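Local coordinates for protein pyridoxamine 5-phosphate-dependent dehydrase (Escherichia coli, PDB 3B8X) that removes the C3'-hydroxyl group from GDP-4-keto-6-deoxy-D-mannose by a combined transamination and deoxygenation, a step in the biosynthesis of L-colitose, at residues I83-V88 and A131-N136; L138-N143 and G299-F304; L158-C163 and K173-F178; G179-F184 and I200-E205. The protein carries 1 engineered substitution. All coordinates share one frame; numbering follows the deposited sequence.

Contact 1: residues I83-V88 and A131-N136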
# COMPACT_ATOMS: atom_id res chain seq x y z
N ILE B 83 12.90 18.82 -5.82
CA ILE B 83 11.60 18.66 -6.49
C ILE B 83 10.67 19.79 -5.99
O ILE B 83 10.56 20.06 -4.77
CB ILE B 83 10.98 17.23 -6.33
CG1 ILE B 83 9.64 17.13 -7.07
CG2 ILE B 83 10.72 16.87 -4.88
CD1 ILE B 83 9.40 15.82 -7.79
N ILE B 84 10.04 20.47 -6.95
CA ILE B 84 9.12 21.59 -6.67
C ILE B 84 7.68 21.02 -6.77
O ILE B 84 7.38 20.20 -7.64
CB ILE B 84 9.23 22.65 -7.81
CG1 ILE B 84 10.53 23.44 -7.71
CG2 ILE B 84 8.01 23.58 -7.86
CD1 ILE B 84 10.84 24.21 -8.98
N VAL B 85 6.81 21.44 -5.86
CA VAL B 85 5.42 21.01 -5.87
C VAL B 85 4.61 22.25 -5.48
O VAL B 85 5.15 23.13 -4.76
CB VAL B 85 5.14 20.03 -4.70
CG1 VAL B 85 5.75 18.68 -4.98
CG2 VAL B 85 5.66 20.60 -3.40
N PRO B 86 3.34 22.30 -5.87
CA PRO B 86 2.45 23.40 -5.44
C PRO B 86 2.14 23.23 -3.95
O PRO B 86 2.34 22.16 -3.36
CB PRO B 86 1.18 23.17 -6.26
CG PRO B 86 1.16 21.68 -6.49
CD PRO B 86 2.63 21.34 -6.74
N ALA B 87 1.69 24.32 -3.34
CA ALA B 87 1.42 24.43 -1.92
C ALA B 87 0.13 23.75 -1.51
O ALA B 87 -0.13 23.61 -0.33
CB ALA B 87 1.36 25.92 -1.51
N VAL B 88 -0.74 23.46 -2.48
CA VAL B 88 -2.02 22.89 -2.10
C VAL B 88 -2.22 21.68 -2.93
O VAL B 88 -2.06 21.72 -4.15
CB VAL B 88 -3.22 23.81 -2.48
CG1 VAL B 88 -4.61 23.11 -2.15
CG2 VAL B 88 -3.06 25.20 -1.79
N ALA B 131 13.17 18.07 -10.60
CA ALA B 131 11.84 17.63 -11.01
C ALA B 131 10.76 18.64 -10.64
O ALA B 131 10.91 19.45 -9.74
CB ALA B 131 11.54 16.30 -10.31
N ILE B 132 9.63 18.50 -11.29
CA ILE B 132 8.49 19.33 -10.99
C ILE B 132 7.29 18.38 -10.90
O ILE B 132 6.89 17.77 -11.89
CB ILE B 132 8.22 20.35 -12.11
CG1 ILE B 132 9.50 21.07 -12.51
CG2 ILE B 132 7.13 21.37 -11.68
CD1 ILE B 132 9.28 22.53 -12.84
N LEU B 133 6.75 18.24 -9.70
CA LEU B 133 5.58 17.39 -9.49
C LEU B 133 4.33 18.29 -9.54
O LEU B 133 3.94 18.93 -8.57
CB LEU B 133 5.68 16.65 -8.15
CG LEU B 133 4.41 15.88 -7.77
CD1 LEU B 133 4.03 14.91 -8.90
CD2 LEU B 133 4.55 15.15 -6.47
N THR B 134 3.74 18.36 -10.72
CA THR B 134 2.56 19.17 -10.97
C THR B 134 1.40 18.39 -10.40
O THR B 134 1.48 17.17 -10.22
CB THR B 134 2.32 19.46 -12.51
OG1 THR B 134 2.06 18.26 -13.29
CG2 THR B 134 3.51 20.22 -13.09
N VAL B 135 0.34 19.10 -10.08
CA VAL B 135 -0.87 18.47 -9.57
C VAL B 135 -2.03 19.22 -10.24
O VAL B 135 -2.07 20.44 -10.15
CB VAL B 135 -1.02 18.69 -8.05
CG1 VAL B 135 -2.38 18.16 -7.55
CG2 VAL B 135 0.15 18.06 -7.29
N ASN B 136 -2.89 18.50 -10.95
CA ASN B 136 -4.03 19.12 -11.65
C ASN B 136 -5.18 19.14 -10.65
O ASN B 136 -5.84 18.12 -10.40
CB ASN B 136 -4.41 18.35 -12.93
CG ASN B 136 -3.25 18.28 -13.90
OD1 ASN B 136 -2.67 19.33 -14.26
ND2 ASN B 136 -2.82 17.05 -14.24
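I83 and A131, paired at the start of two parallel strands, show how a long aliphatic chain fills the hollow beside a short one. The I83 side chain sends CG1 away from its backbone N (chi1 -179°) and brings CD1 to 3.3 Å from A131 CB, tighter than an ordinary methyl-methyl contact. The same CD1 also lies 3.8 Å from L133 CB, so it fills the dip between A131 and L133. L133 answers as the next bump: its CB touches both I83 CD1 and V85 CG1, the latter 3.8 Å away. I84 and I132 occupy the other face and meet only loosely through their CD1 methyls.

Two backbone bonds lock this register. I84 N donates to A131 O at 3.1 Å, and L133 N reaches I84 O at 2.9 Å. The ladder then stops, because P86 has no N-H to offer. Its ring carbon CD instead rests 3.3 Å from L133 O, a buried oxygen for which the model contains no hydrogen-bond partner. Beyond it, the P86 ring crosses the V135 side chain at about a right angle, with P86 CG 3.8 Å from V135 CG2.

Helix 91-99 packs over V85, L133 and V135, and the side chain of V135 comes to about 4 Å, at nearest atoms, from the bound cofactor-sugar adduct. This parallel pair belongs to the mixed, helix-flanked sheet of the large domain of fold-type I pyridoxal phosphate enzymes.

Contact 2: residues L138-N143 and G299-F304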
# COMPACT_ATOMS: atom_id res chain seq x y z
N LEU B 138 -8.55 19.61 -8.63
CA LEU B 138 -9.99 19.59 -8.71
C LEU B 138 -10.52 19.38 -10.11
O LEU B 138 -11.66 19.78 -10.41
CB LEU B 138 -10.55 20.90 -8.16
CG LEU B 138 -11.48 20.74 -6.97
CD1 LEU B 138 -10.82 19.89 -5.90
CD2 LEU B 138 -11.89 22.13 -6.47
N GLY B 139 -9.71 18.83 -10.99
CA GLY B 139 -10.25 18.63 -12.32
C GLY B 139 -9.53 19.53 -13.32
O GLY B 139 -9.59 19.31 -14.55
N ASN B 140 -8.90 20.57 -12.78
CA ASN B 140 -8.27 21.56 -13.63
C ASN B 140 -6.84 21.21 -13.99
O ASN B 140 -5.97 21.24 -13.11
CB ASN B 140 -8.27 22.89 -12.88
CG ASN B 140 -8.45 24.10 -13.79
OD1 ASN B 140 -8.98 23.98 -14.91
ND2 ASN B 140 -8.03 25.28 -13.29
N PRO B 141 -6.57 20.99 -15.28
CA PRO B 141 -5.18 20.71 -15.69
C PRO B 141 -4.31 21.97 -15.59
O PRO B 141 -4.79 23.11 -15.72
CB PRO B 141 -5.31 20.35 -17.18
CG PRO B 141 -6.54 21.06 -17.67
CD PRO B 141 -7.44 21.29 -16.44
N ASN B 142 -3.02 21.73 -15.41
CA ASN B 142 -2.07 22.84 -15.41
C ASN B 142 -1.91 23.33 -16.83
O ASN B 142 -2.27 22.61 -17.77
CB ASN B 142 -0.71 22.32 -14.95
CG ASN B 142 -0.64 22.19 -13.48
OD1 ASN B 142 -0.22 23.14 -12.83
ND2 ASN B 142 -1.24 21.10 -12.92
N ASN B 143 -1.33 24.51 -17.02
CA ASN B 143 -1.09 24.91 -18.39
C ASN B 143 0.27 24.37 -18.74
O ASN B 143 1.29 24.97 -18.40
CB ASN B 143 -1.19 26.42 -18.60
CG ASN B 143 -0.77 26.81 -20.00
OD1 ASN B 143 0.01 26.10 -20.61
ND2 ASN B 143 -1.29 27.91 -20.52
N GLY B 299 -7.74 24.77 -20.11
CA GLY B 299 -8.09 23.67 -21.03
C GLY B 299 -9.54 23.20 -20.85
O GLY B 299 -10.48 24.01 -20.79
N GLU B 300 -9.73 21.90 -20.77
CA GLU B 300 -11.06 21.34 -20.52
C GLU B 300 -11.06 20.57 -19.19
O GLU B 300 -10.54 19.46 -19.10
CB GLU B 300 -11.54 20.49 -21.68
CG GLU B 300 -11.87 21.35 -22.88
CD GLU B 300 -12.61 20.59 -23.96
OE1 GLU B 300 -13.29 19.60 -23.60
OE2 GLU B 300 -12.51 20.99 -25.14
N SER B 301 -11.48 21.24 -18.14
CA SER B 301 -11.48 20.65 -16.81
C SER B 301 -12.46 19.49 -16.69
O SER B 301 -13.48 19.44 -17.39
CB SER B 301 -11.81 21.76 -15.81
OG SER B 301 -11.98 21.30 -14.49
N SER B 302 -12.17 18.52 -15.81
CA SER B 302 -13.11 17.43 -15.60
C SER B 302 -13.92 17.73 -14.34
O SER B 302 -14.72 16.91 -13.90
CB SER B 302 -12.45 16.03 -15.53
OG SER B 302 -11.38 15.98 -14.58
N TRP B 303 -13.73 18.92 -13.77
CA TRP B 303 -14.56 19.40 -12.66
C TRP B 303 -14.84 18.38 -11.58
O TRP B 303 -15.98 17.91 -11.43
CB TRP B 303 -15.90 19.93 -13.23
CG TRP B 303 -15.70 21.16 -14.10
CD1 TRP B 303 -15.62 21.21 -15.47
CD2 TRP B 303 -15.44 22.49 -13.63
NE1 TRP B 303 -15.33 22.50 -15.89
CE2 TRP B 303 -15.21 23.30 -14.78
CE3 TRP B 303 -15.39 23.09 -12.36
CZ2 TRP B 303 -14.96 24.67 -14.69
CZ3 TRP B 303 -15.16 24.49 -12.27
CH2 TRP B 303 -14.96 25.25 -13.43
N PHE B 304 -13.85 18.10 -10.75
CA PHE B 304 -13.98 17.08 -9.73
C PHE B 304 -15.02 17.52 -8.70
O PHE B 304 -15.81 16.72 -8.18
CB PHE B 304 -12.60 16.90 -9.09
CG PHE B 304 -12.59 16.03 -7.88
CD1 PHE B 304 -12.36 14.66 -8.00
CD2 PHE B 304 -12.75 16.60 -6.63
CE1 PHE B 304 -12.32 13.85 -6.86
CE2 PHE B 304 -12.75 15.84 -5.48
CZ PHE B 304 -12.52 14.44 -5.58
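Two irregular loops, joined at L138-F304 and G139-S302, make a buried backbone-to-backbone contact. Loop 138-143 follows strand 129-135 of the large sheet, and 299-304 leads into strand 305-310 of the four-stranded antiparallel sheet; they run in nearly opposite directions. An ST turn at S301 shapes the second loop, its OG accepting from W303 N at 3.0 Å.

Two hydrogen bonds carry the join. F304 N donates to L138 O at 2.8 Å and S302 N to G139 O at 3.0 Å, each donor standing above the plane of the carbonyl it meets. With no side chain at G139, the backbones can close up until G139 CA is 3.8 Å from W303 N.

The side chains divide the work. F304 turns CG away from its backbone N (chi1 171°), which lays CB against the L138 carbonyl while the ring extends away toward the bound adduct, about 4 Å off at nearest atoms. L138 crosses this side chain at about a right angle. W303 turns the other way and packs on helix 255-286. The amide of N140 binds chiefly outside the pair, with OD1 taking T298 N and ND2 giving to Q296 O; S302 OG is held by M166 O.

Over one face of the W303 indole, offset toward its rim, S301 OG stands 3.6 Å above the ring plane.

Contact 3: residues L158-C163 and K173-F178. With NA (sodium ion), chain N; G4M ([(2R,3S,4R,5R)-5-(2-amino-6-oxo-1,6-dihydro-9H-purin-9-yl)-3,4-dihydroxytetrahydrofuran-2-yl]methyl (2R,3S,4S,5S,6R)-3,4-dihydroxy-5-[({3-hydroxy-2-methyl-5-[(phosphonooxy)methyl]pyridin-4-yl}methyl)amino]-6-methyltetrahydro-2H-pyran-2-yl dihydrogen diphosphate), chain O.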
# COMPACT_ATOMS: atom_id res chain seq x y z
N LEU B 158 9.27 16.03 -15.39
CA LEU B 158 7.91 16.49 -15.12
C LEU B 158 7.07 15.27 -14.74
O LEU B 158 7.03 14.25 -15.49
CB LEU B 158 7.31 17.11 -16.39
CG LEU B 158 5.85 17.51 -16.34
CD1 LEU B 158 5.62 18.64 -15.34
CD2 LEU B 158 5.33 17.85 -17.70
N LEU B 159 6.39 15.41 -13.58
CA LEU B 159 5.49 14.34 -13.12
C LEU B 159 4.14 14.96 -12.95
O LEU B 159 4.10 16.14 -12.70
CB LEU B 159 5.92 13.90 -11.74
CG LEU B 159 7.32 13.28 -11.87
CD1 LEU B 159 7.90 13.01 -10.50
CD2 LEU B 159 7.27 12.04 -12.77
N GLU B 160 3.04 14.21 -13.02
CA GLU B 160 1.74 14.81 -12.75
C GLU B 160 1.08 13.93 -11.73
O GLU B 160 1.14 12.70 -11.83
CB GLU B 160 0.81 14.70 -13.96
CG GLU B 160 0.99 15.77 -15.02
CD GLU B 160 0.13 15.48 -16.24
OE1 GLU B 160 -1.05 15.88 -16.27
OE2 GLU B 160 0.61 14.79 -17.16
N ASP B 161 0.44 14.54 -10.74
CA ASP B 161 -0.37 13.77 -9.81
C ASP B 161 -1.74 14.12 -10.42
O ASP B 161 -2.16 15.26 -10.35
CB ASP B 161 -0.24 14.29 -8.36
CG ASP B 161 -1.33 13.70 -7.43
OD1 ASP B 161 -2.34 13.23 -8.01
OD2 ASP B 161 -1.19 13.69 -6.16
N ASN B 162 -2.34 13.17 -11.14
CA ASN B 162 -3.64 13.38 -11.75
C ASN B 162 -4.81 12.67 -11.05
O ASN B 162 -5.85 12.42 -11.66
CB ASN B 162 -3.66 12.95 -13.22
CG ASN B 162 -4.72 13.76 -14.04
OD1 ASN B 162 -4.86 14.97 -13.89
ND2 ASN B 162 -5.44 13.07 -14.92
N CYS B 163 -4.71 12.53 -9.75
CA CYS B 163 -5.73 11.86 -9.00
C CYS B 163 -7.05 12.63 -8.88
O CYS B 163 -8.06 12.01 -8.53
CB CYS B 163 -5.16 11.45 -7.63
SG CYS B 163 -3.90 10.14 -7.72
N LYS B 173 -4.74 16.88 -25.38
CA LYS B 173 -3.90 15.86 -24.73
C LYS B 173 -4.52 15.55 -23.35
O LYS B 173 -4.84 16.47 -22.60
CB LYS B 173 -2.49 16.40 -24.56
CG LYS B 173 -1.54 15.40 -23.98
CD LYS B 173 -0.11 15.68 -24.40
CE LYS B 173 0.81 14.59 -23.84
NZ LYS B 173 0.47 13.27 -24.47
N CYS B 174 -4.67 14.29 -23.00
CA CYS B 174 -5.28 13.98 -21.70
C CYS B 174 -4.43 14.29 -20.50
O CYS B 174 -3.32 13.80 -20.43
CB CYS B 174 -5.55 12.49 -21.60
SG CYS B 174 -6.86 12.00 -22.71
N ALA B 175 -5.01 14.92 -19.49
CA ALA B 175 -4.24 15.16 -18.24
C ALA B 175 -3.68 13.82 -17.80
O ALA B 175 -4.31 12.79 -18.06
CB ALA B 175 -5.13 15.75 -17.16
N GLY B 176 -2.52 13.83 -17.13
CA GLY B 176 -1.85 12.61 -16.70
C GLY B 176 -0.81 12.16 -17.73
O GLY B 176 0.10 11.37 -17.43
N THR B 177 -0.95 12.61 -18.97
CA THR B 177 -0.02 12.16 -20.00
C THR B 177 1.07 13.13 -20.43
O THR B 177 1.89 12.83 -21.31
CB THR B 177 -0.75 11.65 -21.24
OG1 THR B 177 -1.32 12.79 -21.92
CG2 THR B 177 -1.87 10.66 -20.83
N PHE B 178 1.10 14.29 -19.81
CA PHE B 178 2.14 15.26 -20.16
C PHE B 178 3.49 14.90 -19.52
O PHE B 178 4.54 15.05 -20.14
CB PHE B 178 1.68 16.62 -19.70
CG PHE B 178 0.45 17.12 -20.44
CD1 PHE B 178 -0.85 16.74 -20.04
CD2 PHE B 178 0.58 17.94 -21.55
CE1 PHE B 178 -1.95 17.20 -20.71
CE2 PHE B 178 -0.55 18.38 -22.23
CZ PHE B 178 -1.80 18.07 -21.77
NA NA N . 2.96 10.95 -22.54
OP3 G4M O . -7.48 8.47 -2.27
PL G4M O . -6.29 7.89 -3.15
OP1 G4M O . -5.16 7.14 -2.27
OP2 G4M O . -6.90 6.85 -4.22
OP4 G4M O . -5.66 9.10 -4.05
C5B G4M O . -4.86 9.88 -3.21
C5L G4M O . -4.75 11.22 -3.82
C6L G4M O . -3.57 11.59 -4.45
N1L G4M O . -3.44 12.79 -4.95
C2L G4M O . -4.39 13.70 -4.90
C2A G4M O . -4.15 15.09 -5.44
C3L G4M O . -5.63 13.43 -4.33
O3L G4M O . -6.54 14.43 -4.25
C4L G4M O . -5.83 12.11 -3.80
C4A G4M O . -7.04 11.74 -3.19
N4A G4M O . -7.97 12.63 -3.02
C4G G4M O . -9.23 12.22 -2.50
C5G G4M O . -9.87 13.31 -1.67
C6G G4M O . -9.88 14.63 -2.42
O5G G4M O . -11.21 12.85 -1.58
C3G G4M O . -9.09 10.98 -1.60
O3G G4M O . -9.57 9.86 -2.33
C2G G4M O . -9.99 11.16 -0.34
O2G G4M O . -10.20 9.92 0.34
C1G G4M O . -11.34 11.72 -0.72
O1G G4M O . -11.87 12.28 0.48
P2 G4M O . -13.43 12.15 0.77
O3P G4M O . -14.27 12.57 -0.54
O4P G4M O . -13.81 13.25 1.90
OPP G4M O . -13.59 10.60 1.19
P G4M O . -15.02 10.25 1.82
O1P G4M O . -15.58 11.11 3.07
O2P G4M O . -14.75 8.75 2.29
O5' G4M O . -16.07 10.02 0.65
C5' G4M O . -16.75 11.22 0.33
C4' G4M O . -18.23 10.91 0.33
O4' G4M O . -18.46 9.62 -0.31
C3' G4M O . -18.74 10.76 1.79
O3' G4M O . -20.09 11.20 1.79
C2' G4M O . -18.63 9.24 2.05
O2' G4M O . -19.64 8.87 3.00
C1' G4M O . -19.01 8.71 0.68
N9 G4M O . -18.49 7.35 0.46
C8 G4M O . -17.18 7.01 0.38
N7 G4M O . -17.12 5.71 0.14
C4 G4M O . -19.26 6.24 0.25
C5 G4M O . -18.37 5.16 0.04
C6 G4M O . -18.91 3.85 -0.23
O6 G4M O . -18.21 2.87 -0.43
N3 G4M O . -20.58 6.03 0.22
C2 G4M O . -21.06 4.81 -0.00
N1 G4M O . -20.25 3.73 -0.23
N2 G4M O . -22.40 4.62 -0.01
O HOH W 1 -6.97 12.58 -17.77
O HOH W 2 1.00 10.36 -24.18
O HOH W 3 5.07 11.39 -21.23
O HOH W 4 4.23 12.64 -23.90
O HOH W 5 2.15 9.13 -20.68
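E160 reaches from a strand of the large sheet into a type II beta turn, C174 to T177, and its carboxylate gathers the amides of G176 and F178. This is the tight part. OE1 takes G176 N at 2.7 Å from above the carboxylate plane, while OE2 takes F178 N, also at 2.7 Å, on a bent bond (131° at the hydrogen). N136 ND2 adds a donor to OE1 and G179 N one to OE2, giving each buried oxygen at least two partners, which should hold the carboxylate in its rotation.

Matters are looser at N162, whose amide faces A175 and reaches A175 O through a water, the link from ND2 being weak; its OD1 is taken by N136. On the solvent side, T177 O binds a sodium ion at 2.5 Å with four waters and D203 OD2.

The strand's alternation turns D161 the opposite way from E160, into the active site. There, as in fold-type I pyridoxal phosphate enzymes, the aspartate meets the pyridine nitrogen: D161 OD2 is 2.7 Å from N1L of the adduct. An Asx turn steadies the aspartate, with C163 N donating to D161 OD1 at 3.0 Å.

Contact 4: residues G179-F184 and I200-E205. With NA (sodium ion), chain N.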
# COMPACT_ATOMS: atom_id res chain seq x y z
N GLY B 179 3.42 14.39 -18.29
CA GLY B 179 4.57 14.01 -17.50
C GLY B 179 5.27 12.73 -17.95
O GLY B 179 4.76 11.96 -18.79
N LEU B 180 6.46 12.52 -17.40
CA LEU B 180 7.18 11.26 -17.63
C LEU B 180 6.27 10.15 -17.06
O LEU B 180 6.18 9.03 -17.59
CB LEU B 180 8.49 11.31 -16.85
CG LEU B 180 9.12 9.95 -16.67
CD1 LEU B 180 9.53 9.37 -18.04
CD2 LEU B 180 10.29 10.06 -15.71
N MET B 181 5.62 10.49 -15.95
CA MET B 181 4.61 9.64 -15.28
C MET B 181 3.41 10.47 -14.90
O MET B 181 3.53 11.68 -14.63
CB MET B 181 5.15 8.99 -14.01
CG MET B 181 5.83 7.64 -14.32
SD MET B 181 6.61 6.88 -12.91
CE MET B 181 8.02 7.90 -12.72
N GLY B 182 2.27 9.79 -14.77
CA GLY B 182 1.05 10.41 -14.35
C GLY B 182 0.27 9.48 -13.45
O GLY B 182 0.08 8.30 -13.76
N THR B 183 -0.27 10.01 -12.36
CA THR B 183 -1.04 9.15 -11.45
C THR B 183 -2.53 9.42 -11.48
O THR B 183 -2.95 10.55 -11.70
CB THR B 183 -0.50 9.20 -10.00
OG1 THR B 183 -0.53 10.56 -9.50
CG2 THR B 183 0.91 8.60 -9.88
N PHE B 184 -3.33 8.37 -11.28
CA PHE B 184 -4.78 8.51 -11.19
C PHE B 184 -5.29 7.76 -9.97
O PHE B 184 -4.60 6.88 -9.42
CB PHE B 184 -5.50 7.96 -12.42
CG PHE B 184 -5.10 8.60 -13.70
CD1 PHE B 184 -3.83 8.40 -14.19
CD2 PHE B 184 -6.04 9.26 -14.48
CE1 PHE B 184 -3.45 8.92 -15.41
CE2 PHE B 184 -5.67 9.77 -15.75
CZ PHE B 184 -4.36 9.62 -16.19
N ILE B 200 -0.70 4.23 -12.58
CA ILE B 200 0.43 5.06 -13.01
C ILE B 200 0.50 4.80 -14.50
O ILE B 200 0.47 3.65 -14.92
CB ILE B 200 1.80 4.65 -12.41
CG1 ILE B 200 1.70 4.57 -10.88
CG2 ILE B 200 2.86 5.72 -12.79
CD1 ILE B 200 1.66 3.11 -10.35
N VAL B 201 0.62 5.86 -15.28
CA VAL B 201 0.74 5.72 -16.72
C VAL B 201 2.11 6.34 -17.11
O VAL B 201 2.62 7.24 -16.43
CB VAL B 201 -0.43 6.43 -17.49
CG1 VAL B 201 -1.77 6.00 -16.93
CG2 VAL B 201 -0.28 7.93 -17.44
N THR B 202 2.68 5.82 -18.19
CA THR B 202 3.95 6.28 -18.72
C THR B 202 4.11 5.77 -20.15
O THR B 202 3.30 4.95 -20.65
CB THR B 202 5.15 5.90 -17.81
OG1 THR B 202 6.38 6.39 -18.35
CG2 THR B 202 5.22 4.39 -17.62
N ASP B 203 5.09 6.35 -20.84
CA ASP B 203 5.37 5.95 -22.21
C ASP B 203 6.72 5.27 -22.17
O ASP B 203 7.15 4.66 -23.14
CB ASP B 203 5.41 7.16 -23.13
CG ASP B 203 4.05 7.68 -23.46
OD1 ASP B 203 3.03 6.93 -23.39
OD2 ASP B 203 4.02 8.87 -23.81
N ASP B 204 7.38 5.37 -21.02
CA ASP B 204 8.68 4.78 -20.79
C ASP B 204 8.65 3.30 -20.43
O ASP B 204 8.17 2.91 -19.37
CB ASP B 204 9.40 5.59 -19.71
CG ASP B 204 10.89 5.29 -19.67
OD1 ASP B 204 11.28 4.16 -19.28
OD2 ASP B 204 11.67 6.18 -20.07
N GLU B 205 9.20 2.48 -21.32
CA GLU B 205 9.26 1.04 -21.09
C GLU B 205 10.08 0.63 -19.88
O GLU B 205 9.71 -0.36 -19.24
CB GLU B 205 9.75 0.30 -22.34
CG GLU B 205 9.84 -1.22 -22.15
CD GLU B 205 10.18 -1.94 -23.45
OE1 GLU B 205 10.97 -1.37 -24.23
OE2 GLU B 205 9.66 -3.06 -23.68
NA NA N . 2.96 10.95 -22.54
O HOH W 3 5.07 11.39 -21.23
O HOH W 6 6.12 8.97 -20.22
O HOH W 4 4.23 12.64 -23.90
O HOH W 5 2.15 9.13 -20.68
O HOH W 2 1.00 10.36 -24.18
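G182 and V201 form the hydrogen-bonded pair of two antiparallel neighbours, strands 181-185 and 198-202, in the large mixed sheet. Among backbone bonds, V201 N donates to G182 O at 2.9 Å, and G182 N returns to V201 O at 3.1 Å. CA-H...O contacts from M181 and I200 to these same oxygens supplement the pair.

Apolar packing differs on the two faces. M181 and I200 lie side by side, pointing the same way, with M181 CG 3.9 Å from I200 CG2, next to helices 58-68 and 205-214. On the other face F184 crosses V201 at about a right angle, its CE1 3.7 Å from V201 CG1.

Polar side chains dominate where the strand gives way to helix 205-214. D204 is the N-cap, with OD1 taking I207 N and OD2 in a salt bridge to R76. D203 OD2 binds the sodium ion at 2.7 Å. D203 OD1 accepts from K50 N. T202 forms an ST turn, accepting from D204 N. With OG1 set opposite its backbone N (chi1 -179°), the same hydroxyl donates to L180 O at 2.8 Å, almost in line with the carbonyl bond, and a water donates to that oxygen at 2.6 Å.

In the fold
Contacts 1, 3 and 4 follow one another across the same sheet, with centres 12 Å apart from contact 1 to 3 and 8 Å from 3 to 4. Strand 129-135 is probably bonded to 157-161 through D161 N to T134 O (2.9 Å), and 157-161 to 181-185 through E160 N to M181 O (3.0 Å). Contact 2 continues from the end of contact 1, N142 ND2 probably bonding to N136 OD1 at 2.6 Å, and its sequence loop encloses contacts 3 and 4. The bound adduct lies at the C-terminal ends of strands 129-135 and 157-161, against D161 and near V135 and F304. One sodium ion joins contacts 3 and 4 through T177 O and D203 OD2.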